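Local coordinates for mandelate racemase/muconate lactonizing enzyme family protein (Roseovarius sp. TM1035, PDB 3T9P) that is of unestablished function but, as a mandelate racemase/muconate lactonizing enzyme family member of the enolase superfamily, is probably an isomerase or a related enzyme, at residues E34-F38 with W344-F349; G51-Y56 with N310-V314; R102-D108 with M282-H288. All blocks are in the same frame, centred on the assembly; numbering follows the deposited sequence.

All three interactions join the N-terminal domain to the C-terminal barrel-like domain, and they are nested along the chain: 102-108/282-288 within 51-56/310-314, and that within 34-38/344-349. Interaction 1 is partly buried and made of aromatic and aliphatic side chains, with no hydrogen bond between its segments. Interactions 2 and 3 are buried and largely polar, each bringing a side chain of the N-terminal domain to the first turn of a barrel-domain helix. Interactions 1 and 2 share neighbouring strands, 37-43 and 48-52, and touch through Gly37 and Val53; interaction 2 meets interaction 3 at Ser54 and Arg102. Interactions 1 and 3, with centres about 17 Å apart, do not touch.

Interaction 1: E34-F38 with W344-F349; sequences EFVGF and WQEGLF
Phe35 and Trp344 lie face to face in an offset stack, the phenyl ring over the five-membered ring of the indole with centroids 4.0 Å apart and planes almost exactly parallel. Trp344 CD1 sits over the centre of the phenyl ring, while Phe35 CB makes a CH-pi contact over the indole face. Next to this stack, one methyl of Val36 meets the benzene half of the indole obliquely, with Val36 CG2 3.4 Å from Trp344 CE3. A second cluster forms around Phe38. Its CZ points in the plane of the ring at Leu348, with Phe38 CZ 4.2 Å from Leu348 CB, and its CE1 comes within 3.9 Å of Phe349 CE1; these two rings meet obliquely, with their planes 68° apart. Val36 links the clusters, its CG1 lying over a face of the Phe38 ring. In enolase superfamily relatives, a loop between the first two strands of the N-terminal domain folds over the mouth of the barrel, and residues 34-38, between strands 25-32 and 37-43, are consistent with that role; residues 344-349 belong to the connection between strands 332-335 and 360-363. Several features set the participating groups. Trp344 CG stands between its backbone N and carbonyl carbon (chi1 56°), which turns one indole face to Phe35 and leaves the opposite face to Gln345 CB. A type II turn from Gln345 to Leu348, with Gly347 at positive phi, brings the chain round so that Leu348 reaches Phe38 and its own CB lies over the Phe349 ring. Further out, Asn33 OD1 accepts hydrogen bonds from the backbone N of Phe35 and of Val36, Gln345 OE1 accepts one from Leu311 N, and Trp377 meets the Phe38 ring edge-to-face.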
ATOM      1  N   GLU A  34     -13.357  -3.837 -15.550  1.00 13.81           N
ATOM      2  CA  GLU A  34     -12.116  -4.281 -14.981  1.00 17.32           C
ATOM      3  C   GLU A  34     -10.932  -3.331 -15.230  1.00 15.68           C
ATOM      4  O   GLU A  34     -10.048  -3.289 -14.462  1.00 14.96           O
ATOM      5  CB  GLU A  34     -11.718  -5.662 -15.498  1.00 20.00           C
ATOM      6  CG  GLU A  34     -11.514  -6.636 -14.407  1.00 20.00           C
ATOM      7  CD  GLU A  34     -11.499  -8.167 -14.833  1.00 20.00           C
ATOM      8  OE1 GLU A  34     -10.430  -8.747 -14.924  1.00 20.00           O
ATOM      9  OE2 GLU A  34     -12.558  -8.759 -15.043  1.00 20.00           O
ATOM     10  N   PHE A  35     -10.942  -2.640 -16.345  1.00 14.85           N
ATOM     11  CA  PHE A  35      -9.869  -1.784 -16.761  1.00 14.58           C
ATOM     12  C   PHE A  35      -9.955  -0.342 -16.304  1.00 15.38           C
ATOM     13  O   PHE A  35      -8.934   0.230 -16.051  1.00 15.35           O
ATOM     14  CB  PHE A  35      -9.621  -1.871 -18.251  1.00 15.25           C
ATOM     15  CG  PHE A  35      -9.164  -3.186 -18.674  1.00 19.02           C
ATOM     16  CD1 PHE A  35      -7.894  -3.579 -18.459  1.00 24.44           C
ATOM     17  CD2 PHE A  35     -10.037  -4.082 -19.198  1.00 28.98           C
ATOM     18  CE1 PHE A  35      -7.496  -4.812 -18.822  1.00 33.65           C
ATOM     19  CE2 PHE A  35      -9.640  -5.325 -19.548  1.00 31.74           C
ATOM     20  CZ  PHE A  35      -8.394  -5.683 -19.356  1.00 32.55           C
ATOM     21  N   VAL A  36     -11.140   0.232 -16.220  1.00 13.83           N
ATOM     22  CA  VAL A  36     -11.183   1.717 -16.040  1.00 16.03           C
ATOM     23  C   VAL A  36     -12.382   2.035 -15.248  1.00 13.65           C
ATOM     24  O   VAL A  36     -13.360   1.290 -15.407  1.00 14.69           O
ATOM     25  CB  VAL A  36     -11.295   2.512 -17.406  1.00 14.19           C
ATOM     26  CG1 VAL A  36     -11.111   4.026 -17.080  1.00 20.61           C
ATOM     27  CG2 VAL A  36     -10.225   2.156 -18.302  1.00 23.06           C
ATOM     28  N   GLY A  37     -12.367   3.096 -14.415  1.00 13.22           N
ATOM     29  CA  GLY A  37     -13.539   3.427 -13.567  1.00 12.72           C
ATOM     30  C   GLY A  37     -13.582   4.954 -13.644  1.00 17.76           C
ATOM     31  O   GLY A  37     -12.609   5.603 -13.197  1.00 16.50           O
ATOM     32  N   PHE A  38     -14.676   5.538 -14.142  1.00 16.39           N
ATOM     33  CA  PHE A  38     -14.911   6.973 -14.029  1.00 16.58           C
ATOM     34  C   PHE A  38     -15.767   7.351 -12.802  1.00 15.72           C
ATOM     35  O   PHE A  38     -16.598   6.587 -12.366  1.00 16.40           O
ATOM     36  CB  PHE A  38     -15.567   7.525 -15.302  1.00 16.09           C
ATOM     37  CG  PHE A  38     -14.713   7.361 -16.506  1.00 19.11           C
ATOM     38  CD1 PHE A  38     -13.541   8.120 -16.656  1.00 14.12           C
ATOM     39  CD2 PHE A  38     -15.036   6.421 -17.469  1.00 18.71           C
ATOM     40  CE1 PHE A  38     -12.711   7.943 -17.809  1.00 17.87           C
ATOM     41  CE2 PHE A  38     -14.255   6.254 -18.632  1.00 22.89           C
ATOM     42  CZ  PHE A  38     -13.076   6.990 -18.786  1.00 22.21           C
ATOM     43  N   TRP A 344      -9.288  -1.873 -24.504  1.00 20.30           N
ATOM     44  CA  TRP A 344     -10.195  -1.204 -23.550  1.00 20.79           C
ATOM     45  C   TRP A 344     -10.100   0.343 -23.480  1.00 17.43           C
ATOM     46  O   TRP A 344     -11.033   0.990 -22.952  1.00 19.74           O
ATOM     47  CB  TRP A 344     -10.034  -1.784 -22.157  1.00 20.52           C
ATOM     48  CG  TRP A 344      -8.532  -1.675 -21.717  1.00 22.05           C
ATOM     49  CD1 TRP A 344      -7.555  -2.613 -21.867  1.00 22.83           C
ATOM     50  CD2 TRP A 344      -7.878  -0.510 -21.176  1.00 21.56           C
ATOM     51  NE1 TRP A 344      -6.325  -2.114 -21.390  1.00 21.89           N
ATOM     52  CE2 TRP A 344      -6.522  -0.860 -20.912  1.00 23.40           C
ATOM     53  CE3 TRP A 344      -8.315   0.760 -20.806  1.00 21.15           C
ATOM     54  CZ2 TRP A 344      -5.587   0.051 -20.318  1.00 23.88           C
ATOM     55  CZ3 TRP A 344      -7.364   1.641 -20.192  1.00 19.62           C
ATOM     56  CH2 TRP A 344      -6.041   1.253 -19.973  1.00 17.10           C
ATOM     57  N   GLN A 345      -9.053   0.956 -24.010  1.00 17.99           N
ATOM     58  CA  GLN A 345      -9.024   2.433 -23.975  1.00 18.05           C
ATOM     59  C   GLN A 345      -9.684   3.093 -25.252  1.00 19.32           C
ATOM     60  O   GLN A 345      -9.860   4.335 -25.313  1.00 18.89           O
ATOM     61  CB  GLN A 345      -7.620   2.947 -23.738  1.00 17.53           C
ATOM     62  CG  GLN A 345      -6.786   2.891 -25.114  1.00 17.09           C
ATOM     63  CD  GLN A 345      -5.332   3.336 -24.977  1.00 20.15           C
ATOM     64  OE1 GLN A 345      -4.851   3.509 -23.837  1.00 18.20           O
ATOM     65  NE2 GLN A 345      -4.586   3.445 -26.122  1.00 19.04           N
ATOM     66  N   GLU A 346     -10.103   2.268 -26.221  1.00 21.25           N
ATOM     67  CA  GLU A 346     -10.818   2.788 -27.422  1.00 25.14           C
ATOM     68  C   GLU A 346     -12.281   3.158 -27.121  1.00 25.33           C
ATOM     69  O   GLU A 346     -12.998   2.384 -26.484  1.00 27.75           O
ATOM     70  CB  GLU A 346     -10.797   1.749 -28.549  1.00 26.39           C
ATOM     71  CG  GLU A 346      -9.447   1.619 -29.172  1.00 32.82           C
ATOM     72  CD  GLU A 346      -9.062   2.847 -30.069  1.00 42.81           C
ATOM     73  OE1 GLU A 346      -9.862   3.775 -30.280  1.00 44.87           O
ATOM     74  OE2 GLU A 346      -7.909   2.944 -30.523  1.00 51.37           O
ATOM     75  N   GLY A 347     -12.699   4.354 -27.524  1.00 25.29           N
ATOM     76  CA  GLY A 347     -14.044   4.819 -27.231  1.00 24.14           C
ATOM     77  C   GLY A 347     -14.276   5.356 -25.822  1.00 23.38           C
ATOM     78  O   GLY A 347     -15.434   5.588 -25.451  1.00 25.08           O
ATOM     79  N   LEU A 348     -13.218   5.616 -25.026  1.00 21.26           N
ATOM     80  CA  LEU A 348     -13.476   6.219 -23.723  1.00 18.88           C
ATOM     81  C   LEU A 348     -13.965   7.621 -23.868  1.00 19.35           C
ATOM     82  O   LEU A 348     -14.933   7.995 -23.146  1.00 20.26           O
ATOM     83  CB  LEU A 348     -12.219   6.218 -22.809  1.00 19.37           C
ATOM     84  CG  LEU A 348     -11.656   4.872 -22.511  1.00 14.24           C
ATOM     85  CD1 LEU A 348     -10.325   5.059 -21.699  1.00 19.19           C
ATOM     86  CD2 LEU A 348     -12.659   3.952 -21.827  1.00 14.99           C
ATOM     87  N   PHE A 349     -13.335   8.403 -24.783  1.00 17.03           N
ATOM     88  CA  PHE A 349     -13.624   9.824 -24.856  1.00 17.64           C
ATOM     89  C   PHE A 349     -14.184  10.167 -26.269  1.00 19.28           C
ATOM     90  O   PHE A 349     -13.846   9.487 -27.232  1.00 19.69           O
ATOM     91  CB  PHE A 349     -12.305  10.602 -24.630  1.00 15.61           C
ATOM     92  CG  PHE A 349     -11.664  10.217 -23.323  1.00 13.36           C
ATOM     93  CD1 PHE A 349     -12.320  10.479 -22.131  1.00 17.36           C
ATOM     94  CD2 PHE A 349     -10.406   9.561 -23.296  1.00 14.86           C
ATOM     95  CE1 PHE A 349     -11.740  10.114 -20.838  1.00 20.01           C
ATOM     96  CE2 PHE A 349      -9.799   9.229 -22.022  1.00 16.01           C
ATOM     97  CZ  PHE A 349     -10.509   9.488 -20.803  1.00 20.84           C
TER

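Interaction 2: G51-Y56 with N310-V314; sequences GQVSTY and NLSLV
A single side-chain amide, that of Gln52, bonds with both polar ends to the start of helix 313-322: Gln52 OE1 accepts from Leu313 N at 2.8 Å, and Gln52 NE2 donates to Ser312 OG at 3.1 Å. Both bonds are nearly straight, although the Leu313 N-H approaches OE1 tilted from the carbonyl plane. The other NE2 hydrogen goes to Val53 O at 3.2 Å; both NE2 partners lie in the amide plane, so three bonds fix the rotation of this buried group. With CG anti to the backbone N (chi1 -173°) and the chain extended beyond it, Gln52 reaches out from strand 48-52 and runs alongside Leu313, the two side chains pointing opposite ways. The oxygen OE1, placed at a helix start, probably benefits from the partial positive charge there.

Ser312, the N-cap residue, is the hub on the other side. Its OG receives the Gln52 bond, accepts weakly from Val314 N as a capping bond, and donates to Asn310 OD1 at 2.7 Å. The same Asn310 oxygen also takes Ser312 N on a lone pair, at 2.9 Å, closing an Asx turn. This leaves Asn310 ND2 to donate to Thr55 OG1 at 3.1 Å along a bent path tilted from its amide plane. The Thr55 methyl CG2 packs 3.4 Å from Ser312 OG. Tyr56 approaches Asn310 obliquely, ring and amide planes 82° apart, and its side chain lies about 4 Å from a bound formic acid, probably from the crystallisation liquor, and packs on Tyr95 of the second subunit. An N-capped helix start on the barrel side, met by the end of strand 48-52 and the loop that follows it, is consistent with the interdomain region in which enolase superfamily enzymes place their active site.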
ATOM      1  N   GLY A  51     -14.052  12.490 -12.998  1.00 17.33           N
ATOM      2  CA  GLY A  51     -12.639  12.078 -12.839  1.00 16.26           C
ATOM      3  C   GLY A  51     -12.559  10.607 -13.061  1.00 14.61           C
ATOM      4  O   GLY A  51     -13.396  10.042 -13.720  1.00 15.52           O
ATOM      5  N   GLN A  52     -11.473  10.009 -12.649  1.00 16.04           N
ATOM      6  CA  GLN A  52     -11.174   8.622 -12.910  1.00 15.42           C
ATOM      7  C   GLN A  52     -10.250   8.049 -11.837  1.00 15.62           C
ATOM      8  O   GLN A  52      -9.344   8.713 -11.400  1.00 14.04           O
ATOM      9  CB  GLN A  52     -10.528   8.481 -14.310  1.00 15.30           C
ATOM     10  CG  GLN A  52     -10.299   7.095 -14.842  1.00 11.85           C
ATOM     11  CD  GLN A  52      -9.253   7.024 -15.950  1.00 16.70           C
ATOM     12  OE1 GLN A  52      -9.489   7.379 -17.058  1.00 14.78           O
ATOM     13  NE2 GLN A  52      -8.125   6.511 -15.618  1.00 15.17           N
ATOM     14  N   VAL A  53     -10.541   6.831 -11.441  1.00 13.49           N
ATOM     15  CA  VAL A  53      -9.686   6.042 -10.578  1.00 14.62           C
ATOM     16  C   VAL A  53      -8.531   5.517 -11.452  1.00 13.23           C
ATOM     17  O   VAL A  53      -8.588   5.612 -12.628  1.00 12.32           O
ATOM     18  CB  VAL A  53     -10.418   4.906  -9.805  1.00 12.42           C
ATOM     19  CG1 VAL A  53     -11.643   5.430  -9.018  1.00 14.34           C
ATOM     20  CG2 VAL A  53     -10.771   3.801 -10.690  1.00 14.61           C
ATOM     21  N   SER A  54      -7.489   5.014 -10.833  1.00 12.45           N
ATOM     22  CA  SER A  54      -6.395   4.444 -11.564  1.00 12.84           C
ATOM     23  C   SER A  54      -6.916   3.296 -12.457  1.00 12.67           C
ATOM     24  O   SER A  54      -7.808   2.608 -12.117  1.00 12.13           O
ATOM     25  CB  SER A  54      -5.348   3.857 -10.626  1.00 11.07           C
ATOM     26  OG  SER A  54      -4.315   3.294 -11.332  1.00 14.75           O
ATOM     27  N   THR A  55      -6.336   3.174 -13.622  1.00 12.49           N
ATOM     28  CA  THR A  55      -6.623   2.031 -14.456  1.00 15.20           C
ATOM     29  C   THR A  55      -6.071   0.727 -13.792  1.00 14.59           C
ATOM     30  O   THR A  55      -5.259   0.771 -12.913  1.00 14.10           O
ATOM     31  CB  THR A  55      -6.016   2.169 -15.848  1.00 16.77           C
ATOM     32  OG1 THR A  55      -4.649   2.551 -15.743  1.00 14.53           O
ATOM     33  CG2 THR A  55      -6.783   3.158 -16.699  1.00 14.09           C
ATOM     34  N   TYR A  56      -6.637  -0.383 -14.217  1.00 13.96           N
ATOM     35  CA  TYR A  56      -6.267  -1.735 -13.854  1.00 12.94           C
ATOM     36  C   TYR A  56      -6.915  -2.219 -12.546  1.00 14.23           C
ATOM     37  O   TYR A  56      -6.750  -1.627 -11.525  1.00 15.00           O
ATOM     38  CB  TYR A  56      -4.771  -1.981 -13.906  1.00 14.37           C
ATOM     39  CG  TYR A  56      -4.124  -1.629 -15.229  1.00 14.00           C
ATOM     40  CD1 TYR A  56      -4.435  -2.336 -16.383  1.00 20.84           C
ATOM     41  CD2 TYR A  56      -3.233  -0.580 -15.328  1.00 16.86           C
ATOM     42  CE1 TYR A  56      -3.863  -2.027 -17.581  1.00 21.96           C
ATOM     43  CE2 TYR A  56      -2.651  -0.255 -16.525  1.00 17.42           C
ATOM     44  CZ  TYR A  56      -2.981  -0.963 -17.654  1.00 21.87           C
ATOM     45  OH  TYR A  56      -2.430  -0.668 -18.819  1.00 25.32           O
ATOM     46  N   ASN A 310      -1.010   4.965 -20.475  1.00 15.83           N
ATOM     47  CA  ASN A 310      -2.113   4.653 -21.343  1.00 14.77           C
ATOM     48  C   ASN A 310      -2.937   5.881 -21.642  1.00 15.94           C
ATOM     49  O   ASN A 310      -2.774   6.913 -20.968  1.00 14.83           O
ATOM     50  CB  ASN A 310      -2.977   3.474 -20.777  1.00 12.90           C
ATOM     51  CG  ASN A 310      -3.580   3.780 -19.449  1.00 10.47           C
ATOM     52  OD1 ASN A 310      -4.413   4.640 -19.322  1.00 12.72           O
ATOM     53  ND2 ASN A 310      -3.129   3.061 -18.395  1.00 13.48           N
ATOM     54  N   LEU A 311      -3.871   5.755 -22.593  1.00 13.10           N
ATOM     55  CA  LEU A 311      -4.708   6.862 -22.936  1.00 15.94           C
ATOM     56  C   LEU A 311      -6.060   6.857 -22.237  1.00 17.28           C
ATOM     57  O   LEU A 311      -7.073   7.336 -22.814  1.00 16.44           O
ATOM     58  CB  LEU A 311      -4.777   7.102 -24.462  1.00 17.62           C
ATOM     59  CG  LEU A 311      -3.366   7.229 -25.130  1.00 17.36           C
ATOM     60  CD1 LEU A 311      -3.478   7.450 -26.697  1.00 12.57           C
ATOM     61  CD2 LEU A 311      -2.605   8.399 -24.496  1.00 19.31           C
ATOM     62  N   SER A 312      -6.062   6.402 -20.952  1.00 13.87           N
ATOM     63  CA  SER A 312      -7.176   6.775 -20.118  1.00 13.05           C
ATOM     64  C   SER A 312      -7.023   8.264 -19.730  1.00 14.61           C
ATOM     65  O   SER A 312      -6.244   8.947 -20.356  1.00 14.69           O
ATOM     66  CB  SER A 312      -7.221   5.865 -18.931  1.00 10.80           C
ATOM     67  OG  SER A 312      -6.208   6.198 -18.001  1.00 15.87           O
ATOM     68  N   LEU A 313      -7.715   8.752 -18.713  1.00 12.28           N
ATOM     69  CA  LEU A 313      -7.602  10.155 -18.335  1.00 15.60           C
ATOM     70  C   LEU A 313      -6.150  10.518 -17.799  1.00 14.38           C
ATOM     71  O   LEU A 313      -5.766  11.694 -17.694  1.00 13.84           O
ATOM     72  CB  LEU A 313      -8.625  10.401 -17.240  1.00 14.59           C
ATOM     73  CG  LEU A 313      -8.741  11.896 -16.911  1.00 17.09           C
ATOM     74  CD1 LEU A 313      -9.304  12.631 -18.046  1.00 17.06           C
ATOM     75  CD2 LEU A 313      -9.524  12.125 -15.579  1.00 15.56           C
ATOM     76  N   VAL A 314      -5.440   9.505 -17.334  1.00 14.38           N
ATOM     77  CA  VAL A 314      -4.098   9.751 -16.744  1.00 13.41           C
ATOM     78  C   VAL A 314      -3.232  10.653 -17.674  1.00 13.57           C
ATOM     79  O   VAL A 314      -2.485  11.491 -17.213  1.00 12.73           O
ATOM     80  CB  VAL A 314      -3.405   8.419 -16.320  1.00 12.50           C
ATOM     81  CG1 VAL A 314      -3.055   7.514 -17.566  1.00 13.31           C
ATOM     82  CG2 VAL A 314      -2.075   8.710 -15.450  1.00 11.10           C
TER

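Interaction 3: R102-D108 with M282-H288; sequences RAMTGLD and MYMGGMH. With FMT (formic acid), chain E.
Asp108 OD1 is gripped by the backbone N of His288, 3.2 Å away on the syn side but tilted 31° out of the carboxylate plane, in a nearly straight bond, and more weakly by a water and by Trp112 NE1. The other carboxylate oxygen, OD2, accepts from Met287 N at 2.7 Å, from above that plane. The carboxylate reaches the first turn of helix 287-299 because chi1 (171°) swings CG away from the backbone N. Replacing Asp108 by alanine removes both carboxylate oxygens and would probably leave the N-H groups of Met287 and His288 without their acceptors. Helix 98-119 of the N-terminal domain here meets the link between helices 281-284 and 287-299 in the barrel domain. Gly286 permits the close pass, since any CB there would clash with Asp108 CB. Thr105 OG1 lies 2.7 Å from Met282 O, and Arg101 O is also within its reach, while Thr105 CG2 packs against Met282 SD at 3.6 Å. Arg102, whose NE is bonded to Ser98 OG, lays one guanidinium face against Tyr283 CE1. A water bridges Arg102 NH2 and Tyr283 OH, which donates at 2.6 Å to O2 of the formic acid, also bound by Lys94 NZ of the second subunit.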
ATOM      1  N   ARG A 102      -5.392   4.570  -5.479  1.00 11.47           N
ATOM      2  CA  ARG A 102      -5.957   4.344  -6.786  1.00 11.27           C
ATOM      3  C   ARG A 102      -7.408   4.837  -6.729  1.00 11.48           C
ATOM      4  O   ARG A 102      -7.855   5.503  -7.623  1.00 13.73           O
ATOM      5  CB  ARG A 102      -5.956   2.836  -7.090  1.00 20.00           C
ATOM      6  CG  ARG A 102      -4.647   2.221  -7.610  1.00 20.00           C
ATOM      7  CD  ARG A 102      -4.721   0.731  -7.801  1.00 20.00           C
ATOM      8  NE  ARG A 102      -3.451   0.162  -8.183  1.00 20.00           N
ATOM      9  CZ  ARG A 102      -3.101  -0.206  -9.406  1.00 20.00           C
ATOM     10  NH1 ARG A 102      -3.965  -0.184 -10.395  1.00 20.00           N
ATOM     11  NH2 ARG A 102      -1.879  -0.627  -9.610  1.00 20.00           N
ATOM     12  N   ALA A 103      -8.090   4.540  -5.644  1.00  9.10           N
ATOM     13  CA  ALA A 103      -9.454   4.983  -5.454  1.00 12.02           C
ATOM     14  C   ALA A 103      -9.614   6.509  -5.198  1.00 13.05           C
ATOM     15  O   ALA A 103     -10.446   7.164  -5.789  1.00 12.09           O
ATOM     16  CB  ALA A 103     -10.131   4.175  -4.410  1.00  9.87           C
ATOM     17  N   MET A 104      -8.738   6.999  -4.341  1.00 10.67           N
ATOM     18  CA  MET A 104      -8.673   8.471  -3.967  1.00 12.28           C
ATOM     19  C   MET A 104      -8.525   9.350  -5.193  1.00 12.57           C
ATOM     20  O   MET A 104      -9.070  10.445  -5.240  1.00 14.52           O
ATOM     21  CB  MET A 104      -7.519   8.704  -2.980  1.00 12.39           C
ATOM     22  CG  MET A 104      -7.372  10.166  -2.540  1.00 14.52           C
ATOM     23  SD  MET A 104      -6.112  10.267  -1.177  1.00 15.43           S
ATOM     24  CE  MET A 104      -7.197   9.635   0.114  1.00 13.33           C
ATOM     25  N   THR A 105      -7.771   8.888  -6.177  1.00 13.79           N
ATOM     26  CA  THR A 105      -7.581   9.631  -7.414  1.00 12.22           C
ATOM     27  C   THR A 105      -8.939   9.986  -8.052  1.00 10.78           C
ATOM     28  O   THR A 105      -9.032  11.049  -8.639  1.00 12.53           O
ATOM     29  CB  THR A 105      -6.721   8.822  -8.427  1.00 13.39           C
ATOM     30  OG1 THR A 105      -5.435   8.612  -7.833  1.00 16.51           O
ATOM     31  CG2 THR A 105      -6.620   9.460  -9.780  1.00 13.63           C
ATOM     32  N   GLY A 106      -9.910   9.084  -7.985  1.00 10.64           N
ATOM     33  CA  GLY A 106     -11.213   9.282  -8.646  1.00 12.07           C
ATOM     34  C   GLY A 106     -11.928  10.474  -7.972  1.00 13.59           C
ATOM     35  O   GLY A 106     -12.522  11.346  -8.655  1.00 12.20           O
ATOM     36  N   LEU A 107     -11.842  10.537  -6.650  1.00 12.62           N
ATOM     37  CA  LEU A 107     -12.356  11.726  -5.909  1.00 15.02           C
ATOM     38  C   LEU A 107     -11.608  13.040  -6.272  1.00 15.10           C
ATOM     39  O   LEU A 107     -12.219  14.046  -6.619  1.00 12.37           O
ATOM     40  CB  LEU A 107     -12.313  11.533  -4.370  1.00 12.84           C
ATOM     41  CG  LEU A 107     -12.791  12.763  -3.474  1.00 15.15           C
ATOM     42  CD1 LEU A 107     -14.346  12.997  -3.531  1.00 14.17           C
ATOM     43  CD2 LEU A 107     -12.541  12.387  -2.041  1.00 13.90           C
ATOM     44  N   ASP A 108     -10.281  13.044  -6.177  1.00 14.39           N
ATOM     45  CA  ASP A 108      -9.522  14.256  -6.477  1.00 14.91           C
ATOM     46  C   ASP A 108      -9.771  14.751  -7.906  1.00 14.99           C
ATOM     47  O   ASP A 108     -10.060  15.978  -8.118  1.00 15.77           O
ATOM     48  CB  ASP A 108      -8.004  13.933  -6.267  1.00 15.57           C
ATOM     49  CG  ASP A 108      -7.093  15.036  -6.762  1.00 17.71           C
ATOM     50  OD1 ASP A 108      -6.520  15.787  -5.916  1.00 17.78           O
ATOM     51  OD2 ASP A 108      -6.928  15.126  -8.013  1.00 15.68           O
ATOM     52  N   MET A 282      -2.394   8.937 -11.078  1.00 11.18           N
ATOM     53  CA  MET A 282      -3.507   8.021 -10.689  1.00 12.89           C
ATOM     54  C   MET A 282      -2.993   7.054  -9.610  1.00 11.61           C
ATOM     55  O   MET A 282      -3.755   6.731  -8.738  1.00 14.29           O
ATOM     56  CB  MET A 282      -3.981   7.129 -11.886  1.00 10.63           C
ATOM     57  CG  MET A 282      -4.935   7.788 -12.810  1.00 13.70           C
ATOM     58  SD  MET A 282      -5.003   9.612 -12.986  1.00 14.67           S
ATOM     59  CE  MET A 282      -6.669   9.781 -13.706  1.00 13.51           C
ATOM     60  N   TYR A 283      -1.731   6.575  -9.651  1.00 10.01           N
ATOM     61  CA  TYR A 283      -1.260   5.728  -8.542  1.00  9.02           C
ATOM     62  C   TYR A 283      -1.004   6.537  -7.269  1.00  9.05           C
ATOM     63  O   TYR A 283      -0.913   5.987  -6.150  1.00  9.93           O
ATOM     64  CB  TYR A 283       0.059   5.012  -8.928  1.00  7.20           C
ATOM     65  CG  TYR A 283      -0.035   4.063 -10.065  1.00 11.65           C
ATOM     66  CD1 TYR A 283      -1.169   3.281 -10.253  1.00 15.24           C
ATOM     67  CD2 TYR A 283       1.079   3.866 -10.928  1.00 10.65           C
ATOM     68  CE1 TYR A 283      -1.244   2.317 -11.321  1.00 14.54           C
ATOM     69  CE2 TYR A 283       1.052   2.924 -11.946  1.00 12.02           C
ATOM     70  CZ  TYR A 283      -0.126   2.158 -12.134  1.00 19.20           C
ATOM     71  OH  TYR A 283      -0.147   1.253 -13.137  1.00 16.08           O
ATOM     72  N   MET A 284      -0.770   7.821  -7.447  1.00 11.21           N
ATOM     73  CA  MET A 284      -0.414   8.698  -6.291  1.00 12.58           C
ATOM     74  C   MET A 284      -1.654   9.064  -5.431  1.00 12.85           C
ATOM     75  O   MET A 284      -1.520   9.475  -4.259  1.00 12.80           O
ATOM     76  CB  MET A 284       0.027  10.074  -6.843  1.00 11.78           C
ATOM     77  CG  MET A 284       1.551  10.125  -7.037  1.00 14.25           C
ATOM     78  SD  MET A 284       2.542   9.651  -5.591  1.00 18.23           S
ATOM     79  CE  MET A 284       1.892  10.707  -4.328  1.00 16.63           C
ATOM     80  N   GLY A 285      -2.850   9.007  -6.029  1.00 11.83           N
ATOM     81  CA  GLY A 285      -4.012   9.519  -5.286  1.00 11.57           C
ATOM     82  C   GLY A 285      -4.532  10.853  -5.800  1.00 15.27           C
ATOM     83  O   GLY A 285      -5.363  11.475  -5.140  1.00 14.95           O
ATOM     84  N   GLY A 286      -3.946  11.393  -6.890  1.00 15.23           N
ATOM     85  CA  GLY A 286      -4.604  12.496  -7.634  1.00 14.80           C
ATOM     86  C   GLY A 286      -3.672  13.715  -7.670  1.00 15.13           C
ATOM     87  O   GLY A 286      -2.475  13.597  -7.404  1.00 13.34           O
ATOM     88  N   MET A 287      -4.210  14.876  -8.041  1.00 14.76           N
ATOM     89  CA  MET A 287      -3.335  16.050  -8.334  1.00 15.27           C
ATOM     90  C   MET A 287      -2.704  16.657  -7.061  1.00 15.53           C
ATOM     91  O   MET A 287      -1.526  17.021  -7.054  1.00 15.41           O
ATOM     92  CB  MET A 287      -4.165  17.119  -9.077  1.00 14.79           C
ATOM     93  CG  MET A 287      -4.813  16.513 -10.367  1.00 19.81           C
ATOM     94  SD  MET A 287      -3.576  16.206 -11.731  1.00 23.57           S
ATOM     95  CE  MET A 287      -3.172  17.837 -12.268  1.00 19.85           C
ATOM     96  N   HIS A 288      -3.485  16.806  -6.008  1.00 15.25           N
ATOM     97  CA  HIS A 288      -2.922  17.415  -4.785  1.00 16.18           C
ATOM     98  C   HIS A 288      -1.736  16.586  -4.351  1.00 15.62           C
ATOM     99  O   HIS A 288      -0.717  17.128  -4.005  1.00 15.73           O
ATOM    100  CB  HIS A 288      -3.981  17.421  -3.639  1.00 16.34           C
ATOM    101  CG  HIS A 288      -4.893  18.617  -3.658  1.00 18.16           C
ATOM    102  ND1 HIS A 288      -4.418  19.913  -3.600  1.00 18.05           N
ATOM    103  CD2 HIS A 288      -6.243  18.710  -3.643  1.00 19.45           C
ATOM    104  CE1 HIS A 288      -5.448  20.759  -3.638  1.00 25.34           C
ATOM    105  NE2 HIS A 288      -6.573  20.050  -3.636  1.00 21.96           N
TER
HETATM  106  C   FMT E 391       1.345   1.116 -16.104  1.00 28.09           C
HETATM  107  O1  FMT E 391       1.459  -0.012 -16.704  1.00 29.41           O
HETATM  108  O2  FMT E 391       1.756   1.340 -14.955  1.00 22.66           O
HETATM  109  O   HOH W   1      -1.606  -1.087 -12.201  1.00 12.73           O
HETATM  110  O   HOH W   2      -4.482  14.112  -4.727  1.00 14.99           O